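Local coordinates for protein versicolorin reductase (PDB 4NIM) that probably catalyses the reversible, nicotinamide-cofactor-dependent reduction of a carbonyl substrate, as a member of the short-chain dehydrogenase/reductase family, at residues 114-117 against 118-122; 150-153 against 154-158; 174-177 against 178-182; 230-234 against 235-239. One frame throughout, in Å; residues are numbered along the deposited sequence.

Contact 1 of 4, residues 114-117 against 118-122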
# COMPACT_ATOMS: atom_id res chain seq x y z
N PRO A 114 20.08 -12.61 -6.87
CA PRO A 114 18.99 -12.24 -7.83
C PRO A 114 17.59 -12.63 -7.36
O PRO A 114 16.63 -11.92 -7.65
CB PRO A 114 19.34 -13.03 -9.09
CG PRO A 114 20.81 -13.38 -8.96
CD PRO A 114 21.18 -13.36 -7.51
N GLU A 115 17.47 -13.75 -6.65
CA GLU A 115 16.17 -14.20 -6.15
C GLU A 115 15.59 -13.19 -5.15
O GLU A 115 14.41 -12.90 -5.18
CB GLU A 115 16.31 -15.59 -5.50
CG GLU A 115 16.52 -16.71 -6.49
CD GLU A 115 17.97 -16.99 -6.83
OE1 GLU A 115 18.85 -16.20 -6.44
OE2 GLU A 115 18.23 -18.06 -7.43
N LEU A 116 16.43 -12.71 -4.24
CA LEU A 116 16.04 -11.72 -3.26
C LEU A 116 15.68 -10.39 -3.93
O LEU A 116 14.65 -9.81 -3.63
CB LEU A 116 17.13 -11.53 -2.22
CG LEU A 116 16.73 -10.66 -1.03
CD1 LEU A 116 17.24 -11.25 0.29
CD2 LEU A 116 17.32 -9.30 -1.18
N PHE A 117 16.53 -9.92 -4.84
CA PHE A 117 16.23 -8.74 -5.66
C PHE A 117 14.88 -8.86 -6.36
O PHE A 117 14.06 -7.93 -6.32
CB PHE A 117 17.34 -8.54 -6.74
CG PHE A 117 17.09 -7.36 -7.67
CD1 PHE A 117 16.24 -7.49 -8.77
CD2 PHE A 117 17.67 -6.14 -7.44
CE1 PHE A 117 15.95 -6.42 -9.61
CE2 PHE A 117 17.40 -5.05 -8.28
CZ PHE A 117 16.56 -5.18 -9.38
N ASP A 118 14.62 -10.00 -6.97
CA ASP A 118 13.40 -10.21 -7.75
C ASP A 118 12.15 -10.25 -6.83
O ASP A 118 11.10 -9.73 -7.19
CB ASP A 118 13.48 -11.53 -8.53
CG ASP A 118 14.37 -11.43 -9.75
OD1 ASP A 118 14.75 -10.30 -10.13
OD2 ASP A 118 14.68 -12.49 -10.33
N ARG A 119 12.26 -10.88 -5.66
CA ARG A 119 11.10 -10.94 -4.70
C ARG A 119 10.74 -9.51 -4.24
O ARG A 119 9.57 -9.15 -4.11
CB ARG A 119 11.48 -11.68 -3.38
CG ARG A 119 11.50 -13.15 -3.41
CD ARG A 119 11.36 -13.74 -1.99
NE ARG A 119 12.49 -13.50 -1.07
CZ ARG A 119 13.68 -14.09 -1.17
NH1 ARG A 119 13.97 -14.88 -2.20
NH2 ARG A 119 14.61 -13.83 -0.28
N LEU A 120 11.74 -8.74 -3.87
CA LEU A 120 11.51 -7.36 -3.46
C LEU A 120 10.79 -6.55 -4.55
O LEU A 120 9.75 -5.94 -4.28
CB LEU A 120 12.82 -6.69 -3.12
CG LEU A 120 13.34 -7.09 -1.72
CD1 LEU A 120 14.77 -6.70 -1.56
CD2 LEU A 120 12.54 -6.44 -0.58
N PHE A 121 11.30 -6.57 -5.76
CA PHE A 121 10.62 -5.85 -6.87
C PHE A 121 9.26 -6.43 -7.19
O PHE A 121 8.34 -5.70 -7.53
CB PHE A 121 11.51 -5.74 -8.10
CG PHE A 121 12.47 -4.63 -8.02
CD1 PHE A 121 13.60 -4.73 -7.23
CD2 PHE A 121 12.20 -3.43 -8.61
CE1 PHE A 121 14.44 -3.66 -7.07
CE2 PHE A 121 13.04 -2.34 -8.47
CZ PHE A 121 14.17 -2.47 -7.68
N ALA A 122 9.11 -7.76 -7.09
CA ALA A 122 7.87 -8.40 -7.38
C ALA A 122 6.77 -7.94 -6.40
O ALA A 122 5.64 -7.65 -6.84
CB ALA A 122 8.00 -9.92 -7.32

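Contact 2 of 4, residues 150-153 against 154-158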
# COMPACT_ATOMS: atom_id res chain seq x y z
N ASN A 150 -0.53 4.24 -2.24
CA ASN A 150 0.64 3.39 -2.18
C ASN A 150 1.41 3.59 -0.88
O ASN A 150 1.71 4.74 -0.50
CB ASN A 150 1.54 3.70 -3.37
CG ASN A 150 0.87 3.32 -4.68
OD1 ASN A 150 0.11 2.35 -4.72
ND2 ASN A 150 1.11 4.10 -5.74
N VAL A 151 1.73 2.52 -0.19
CA VAL A 151 2.54 2.64 1.02
C VAL A 151 4.01 2.39 0.61
O VAL A 151 4.40 1.26 0.30
CB VAL A 151 2.13 1.67 2.10
CG1 VAL A 151 3.02 1.84 3.36
CG2 VAL A 151 0.65 1.92 2.49
N SER A 152 4.77 3.46 0.56
CA SER A 152 6.16 3.40 0.19
C SER A 152 6.98 3.66 1.47
O SER A 152 6.53 3.35 2.56
CB SER A 152 6.47 4.42 -0.89
OG SER A 152 7.80 4.29 -1.35
N SER A 153 8.23 4.11 1.32
CA SER A 153 9.15 4.15 2.44
C SER A 153 9.92 5.44 2.53
O SER A 153 10.20 6.08 1.51
CB SER A 153 10.11 2.95 2.30
OG SER A 153 11.10 2.94 3.31
N MET A 154 10.42 5.78 3.72
CA MET A 154 11.38 6.87 3.87
C MET A 154 12.70 6.54 3.21
O MET A 154 13.54 7.39 3.01
CB MET A 154 11.64 7.22 5.35
CG MET A 154 10.44 7.88 6.00
SD MET A 154 9.95 9.49 5.33
CE MET A 154 11.29 10.54 5.76
N SER A 155 12.90 5.25 2.90
CA SER A 155 14.08 4.78 2.21
C SER A 155 14.09 5.01 0.69
O SER A 155 15.12 4.77 0.01
CB SER A 155 14.23 3.27 2.49
OG SER A 155 14.46 3.01 3.84
N SER A 156 13.00 5.58 0.15
CA SER A 156 12.80 5.59 -1.27
C SER A 156 13.66 6.58 -2.05
O SER A 156 13.70 6.52 -3.27
CB SER A 156 11.33 5.84 -1.55
OG SER A 156 10.99 7.16 -1.29
N MET A 157 14.30 7.53 -1.37
CA MET A 157 15.18 8.43 -2.07
C MET A 157 16.58 7.84 -2.29
O MET A 157 17.22 8.14 -3.27
CB MET A 157 15.28 9.77 -1.34
CG MET A 157 16.34 10.66 -1.90
SD MET A 157 16.23 12.31 -1.19
CE MET A 157 14.61 12.83 -1.68
N GLY A 158 17.06 7.02 -1.36
CA GLY A 158 18.40 6.48 -1.43
C GLY A 158 18.47 5.41 -0.36
O GLY A 158 18.53 4.23 -0.67

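Contact 3 of 4, residues 174-177 against 178-182. With EDO (1,2-ethanediol), chain B.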
# COMPACT_ATOMS: atom_id res chain seq x y z
N ASP A 174 7.54 5.24 -5.94
CA ASP A 174 7.32 6.69 -5.94
C ASP A 174 7.21 7.21 -7.36
O ASP A 174 6.32 8.01 -7.65
CB ASP A 174 8.43 7.45 -5.24
CG ASP A 174 8.48 7.22 -3.73
OD1 ASP A 174 7.75 6.34 -3.23
OD2 ASP A 174 9.26 7.99 -3.06
N THR A 175 8.16 6.85 -8.23
CA THR A 175 8.03 7.23 -9.62
C THR A 175 6.72 6.78 -10.28
O THR A 175 6.04 7.55 -10.99
CB THR A 175 9.23 6.76 -10.44
OG1 THR A 175 10.39 7.40 -9.91
CG2 THR A 175 9.03 7.14 -11.89
N LEU A 176 6.37 5.54 -10.05
CA LEU A 176 5.07 5.02 -10.49
C LEU A 176 3.83 5.77 -9.94
O LEU A 176 2.92 6.09 -10.70
CB LEU A 176 4.98 3.53 -10.16
CG LEU A 176 3.79 2.81 -10.78
CD1 LEU A 176 3.87 2.78 -12.29
CD2 LEU A 176 3.64 1.40 -10.17
N THR A 177 3.88 6.16 -8.68
CA THR A 177 2.82 6.96 -8.08
C THR A 177 2.65 8.22 -8.91
O THR A 177 1.54 8.57 -9.29
CB THR A 177 3.13 7.32 -6.61
OG1 THR A 177 3.16 6.12 -5.80
CG2 THR A 177 2.12 8.37 -6.07
N ARG A 178 3.76 8.89 -9.24
CA ARG A 178 3.63 10.15 -9.97
C ARG A 178 3.20 9.91 -11.40
O ARG A 178 2.36 10.63 -11.93
CB ARG A 178 4.92 10.96 -9.94
CG ARG A 178 5.29 11.46 -8.54
CD ARG A 178 6.32 12.50 -8.77
NE ARG A 178 6.78 13.18 -7.57
CZ ARG A 178 7.90 12.91 -6.91
NH1 ARG A 178 8.70 11.89 -7.29
NH2 ARG A 178 8.16 13.67 -5.84
N ASN A 179 3.76 8.89 -12.03
CA ASN A 179 3.41 8.58 -13.44
C ASN A 179 1.94 8.26 -13.57
O ASN A 179 1.22 8.78 -14.45
CB ASN A 179 4.27 7.40 -13.95
CG ASN A 179 4.03 7.12 -15.41
OD1 ASN A 179 3.03 6.52 -15.75
ND2 ASN A 179 5.00 7.51 -16.27
N VAL A 180 1.46 7.39 -12.72
CA VAL A 180 0.05 6.98 -12.78
C VAL A 180 -0.84 8.17 -12.46
O VAL A 180 -1.74 8.47 -13.23
CB VAL A 180 -0.24 5.74 -11.92
CG1 VAL A 180 -1.71 5.39 -12.00
CG2 VAL A 180 0.60 4.55 -12.39
N ALA A 181 -0.55 8.89 -11.37
CA ALA A 181 -1.35 10.07 -11.02
C ALA A 181 -1.50 10.99 -12.21
O ALA A 181 -2.61 11.46 -12.50
CB ALA A 181 -0.78 10.83 -9.86
N TYR A 182 -0.39 11.30 -12.87
CA TYR A 182 -0.41 12.19 -14.03
C TYR A 182 -1.32 11.62 -15.14
O TYR A 182 -2.20 12.33 -15.70
CB TYR A 182 1.03 12.44 -14.56
CG TYR A 182 0.98 13.32 -15.77
CD1 TYR A 182 0.93 14.70 -15.64
CD2 TYR A 182 0.85 12.78 -17.03
CE1 TYR A 182 0.78 15.50 -16.72
CE2 TYR A 182 0.69 13.58 -18.12
CZ TYR A 182 0.66 14.94 -17.96
OH TYR A 182 0.54 15.75 -19.06
C1 EDO B . 11.61 10.22 -4.01
O1 EDO B . 10.17 10.28 -3.89
C2 EDO B . 12.09 9.00 -4.81
O2 EDO B . 11.89 9.09 -6.24

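Contact 4 of 4, residues 230-234 against 235-239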
# COMPACT_ATOMS: atom_id res chain seq x y z
N ARG A 230 10.17 5.90 18.46
CA ARG A 230 9.48 4.62 18.50
C ARG A 230 9.22 4.09 17.11
O ARG A 230 9.22 4.83 16.11
CB ARG A 230 8.15 4.76 19.25
N LEU A 231 8.98 2.79 17.02
CA LEU A 231 8.47 2.25 15.79
C LEU A 231 7.07 2.88 15.56
O LEU A 231 6.43 3.29 16.51
CB LEU A 231 8.46 0.73 15.88
CG LEU A 231 9.86 0.11 15.98
CD1 LEU A 231 9.76 -1.32 16.48
CD2 LEU A 231 10.57 0.16 14.63
N LEU A 232 6.63 3.01 14.32
CA LEU A 232 5.36 3.70 14.05
C LEU A 232 4.19 2.81 14.45
O LEU A 232 4.24 1.58 14.28
CB LEU A 232 5.20 4.10 12.58
CG LEU A 232 6.31 4.93 11.89
CD1 LEU A 232 5.93 5.32 10.46
CD2 LEU A 232 6.61 6.16 12.68
N ASP A 233 3.13 3.45 14.91
CA ASP A 233 1.90 2.75 15.30
C ASP A 233 0.99 2.59 14.05
O ASP A 233 0.51 3.58 13.49
CB ASP A 233 1.19 3.59 16.36
CG ASP A 233 -0.10 2.96 16.85
OD1 ASP A 233 -0.62 1.99 16.26
OD2 ASP A 233 -0.62 3.45 17.85
N PRO A 234 0.72 1.33 13.64
CA PRO A 234 -0.08 1.13 12.41
C PRO A 234 -1.48 1.79 12.48
O PRO A 234 -2.02 2.18 11.45
CB PRO A 234 -0.20 -0.39 12.30
CG PRO A 234 0.58 -0.99 13.39
CD PRO A 234 1.13 0.07 14.28
N ALA A 235 -2.06 1.90 13.68
CA ALA A 235 -3.39 2.51 13.81
C ALA A 235 -3.29 4.00 13.44
O ALA A 235 -4.18 4.54 12.79
CB ALA A 235 -3.97 2.33 15.21
N LYS A 236 -2.18 4.65 13.76
CA LYS A 236 -2.02 6.08 13.37
C LYS A 236 -1.67 6.22 11.91
O LYS A 236 -2.19 7.12 11.23
CB LYS A 236 -1.02 6.81 14.27
CG LYS A 236 -1.32 6.68 15.77
CD LYS A 236 -2.77 7.00 16.15
CE LYS A 236 -3.06 6.85 17.64
NZ LYS A 236 -2.13 7.69 18.42
N VAL A 237 -0.81 5.33 11.40
CA VAL A 237 -0.53 5.31 9.98
C VAL A 237 -1.83 5.11 9.17
O VAL A 237 -2.07 5.81 8.19
CB VAL A 237 0.49 4.22 9.57
CG1 VAL A 237 0.74 4.28 8.08
CG2 VAL A 237 1.82 4.38 10.32
N ALA A 238 -2.70 4.22 9.64
CA ALA A 238 -3.98 4.00 8.97
C ALA A 238 -4.80 5.28 8.81
O ALA A 238 -5.48 5.45 7.82
CB ALA A 238 -4.78 2.92 9.67
N ARG A 239 -4.71 6.17 9.77
CA ARG A 239 -5.42 7.44 9.73
C ARG A 239 -4.97 8.31 8.57
O ARG A 239 -5.79 8.93 7.92
CB ARG A 239 -5.33 8.18 11.07
CG ARG A 239 -6.22 7.48 12.12
CD ARG A 239 -6.25 8.18 13.48
NE ARG A 239 -4.99 8.86 13.71
CZ ARG A 239 -4.65 9.52 14.81
NH1 ARG A 239 -5.48 9.56 15.87
NH2 ARG A 239 -3.46 10.11 14.85

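Contact 1 of 4, residues 114-117 against 118-122
F117 and F121, one turn apart on the helix, lay their rings over each other in an offset stack, the centroids 4.5 Å apart and the planes inclined by only 20°. The overlap is partial: F121 CE1 comes 3.5 Å from F117 CZ, meeting the ring near its rim. The two reach this position by different rotations, F117 with CG anti to the backbone N and F121 with CG beside its own N. D118 OD1 approaches the same F117 ring at its edge, 3.5 Å from CD1, with carboxylate and ring planes 72° apart. A second pair lies alongside: L116 and L120 point the same way and touch through L116 CD2 and L120 CD1 at 3.7 Å. R119 bends at chi3 and lays one guanidinium face over L116 CA, its NH2 3.7 Å from L116 CD1, while NH2 forms a salt bridge with D105 in a loop. Backbone bonds such as L120 N to L116 O (3.1 Å, N-H...O 174°) keep these side chains in step. A carboxylate at the ring's C-H rim is electrostatically plausible, and the salt bridge to D105 probably offsets the charge of R119 where it lies over L116.

Contact 2 of 4, residues 150-153 against 154-158
The peptide carbonyl of S153 is met on one face by S156: the N-H of S156 lies above the carbonyl plane, 61° out of it, so that the 3.2 Å bond from S156 N to S153 O does not use a lone pair. S156 CB comes 3.3 Å from the same oxygen, and N195 ND2 of the neighbouring strand donates to it as well. The hydroxyl of S153 meets a different N-H. With OG anti to the backbone N (chi1 177°), it reaches forward past M154 and accepts from S155 N at 3.0 Å, the bond fairly straight at 163°. The side-chain bond to the residue two further on defines an ST turn, and the backbone bond to the residue three further on, with the helical backbone angles of M154 and S155, closes a type I beta turn round it. Sequence and position are consistent with S153 being the serine of the SDR catalytic centre, as in relatives, thirteen residues before Y166 of the Y-x-x-x-K motif; a weak hydrogen bond links S153 OG to Y166 OH. The turn helps to orient the hydroxyl at the C-terminal end of strand 147-153. Further out, S152 OG passes 3.9 Å from S156 CB, and the hydroxyls of S152 and S156 are hydrogen-bonded to the carboxylate of D174 on helix 164-183, while S155 OG is paired with Q160 OE1.

Contact 3 of 4, residues 174-177 against 178-182
L176 and V180 lie side by side on helix 164-183 and point the same way, with L176 CD1 3.7 Å from V180 CG2. The leucine starts out away from the following turn, but its CG is anti to the backbone N (chi1 -170°) and the second torsion brings CD1 back over the valine. V180 CG2 also rests 3.3 Å from L176 O, the carbonyl that takes V180 N at 2.8 Å along a nearly straight path (N-H...O 170°). On another side of the helix, D174 OD2 accepts a hydrogen bond of 2.6 Å from O1 of a bound 1,2-ethanediol, probably a crystallisation additive. R178 stretches out from CG to NE towards the same molecule, yet its NH1 stays 4.0 Å from ethanediol O1 and 5.8 Å from D174 OD2, so the charges attract at most at long range. Around the ethanediol site, N195 ND2 donates to D174 OD2 and, together with the hydroxyls of S156 (at OD2) and S152 (at OD1), helps hold the buried carboxylate in place. T177 OG1, buried too, is engaged by N150 ND2 and by L173 O. The helix is the connection of the beta-alpha-beta crossover between strands 147-153 and 190-196: T177 and A181 face strand 190-196, R178 touches I256 of strand 256-259, and L176 and V180 pack on F129, I132 and I136 of helix 114-142.

Contact 4 of 4, residues 230-234 against 235-239
D233 reaches from the last loop residue before helix 234-245 across its first turn to A235 and K236. Its CB lies 4.0 Å from K236 CG. From there CG, anti to the backbone N (chi1 -180°), carries the carboxylate forward over the helix start. OD1 accepts from A235 N at 3.0 Å, a capping bond from D233, which stands at the N-cap; the N-H comes from above the carboxylate plane, 48° out of it. A235 CB is close to the same oxygen. OD2, the other tip, runs beside the aliphatic part of K236, 3.9 Å from its CG, and the NZ of that lysine is 4.5 Å away from OD2, beyond a salt bridge but near enough for a weak attraction. The K236 chain bends at chi2 and chi4, and its CD lies 3.4 Å above the plane of the R239 guanidinium, over its centre. The backbone O of D233 opens the helix's own bonding, taking V237 N at 3.0 Å, with N-H...O at 170°, and K236 N by a weak, bent bond. Next to the cap, L232 CB meets V237 CG2 at 4.1 Å. This pairing of the residue before the N-cap with the fourth residue of the helix is a hydrophobic staple, consistent with the loop being held against the first turn. L232 and V237 share a floor made by I196 of strand 190-196 and F259 of strand 256-259, while P234, V237 and A238 pack against A30, L27, T31 and L34 of helix 26-37.

Contacts 2 and 3 form one unit, their centres 13 Å apart: D174 spans the gap, with S156 OG 2.6 Å from its OD2 and S152 OG 2.8 Å from its OD1, both probable hydrogen bonds. The ethanediol held in contact 3 lies about 4 Å from the side chain of S156, on the D174 side and well away from the hydroxyl of S153, the probable catalytic serine of contact 2. Contact 1 begins the helix whose later residues pack against contact 3; its centre is about 17 Å from that of contact 2. Contact 4 belongs to the opposite side of the parallel sheet, its nearest atoms about 6 Å from contact 2 but its centre about 27 Å from that of contact 1.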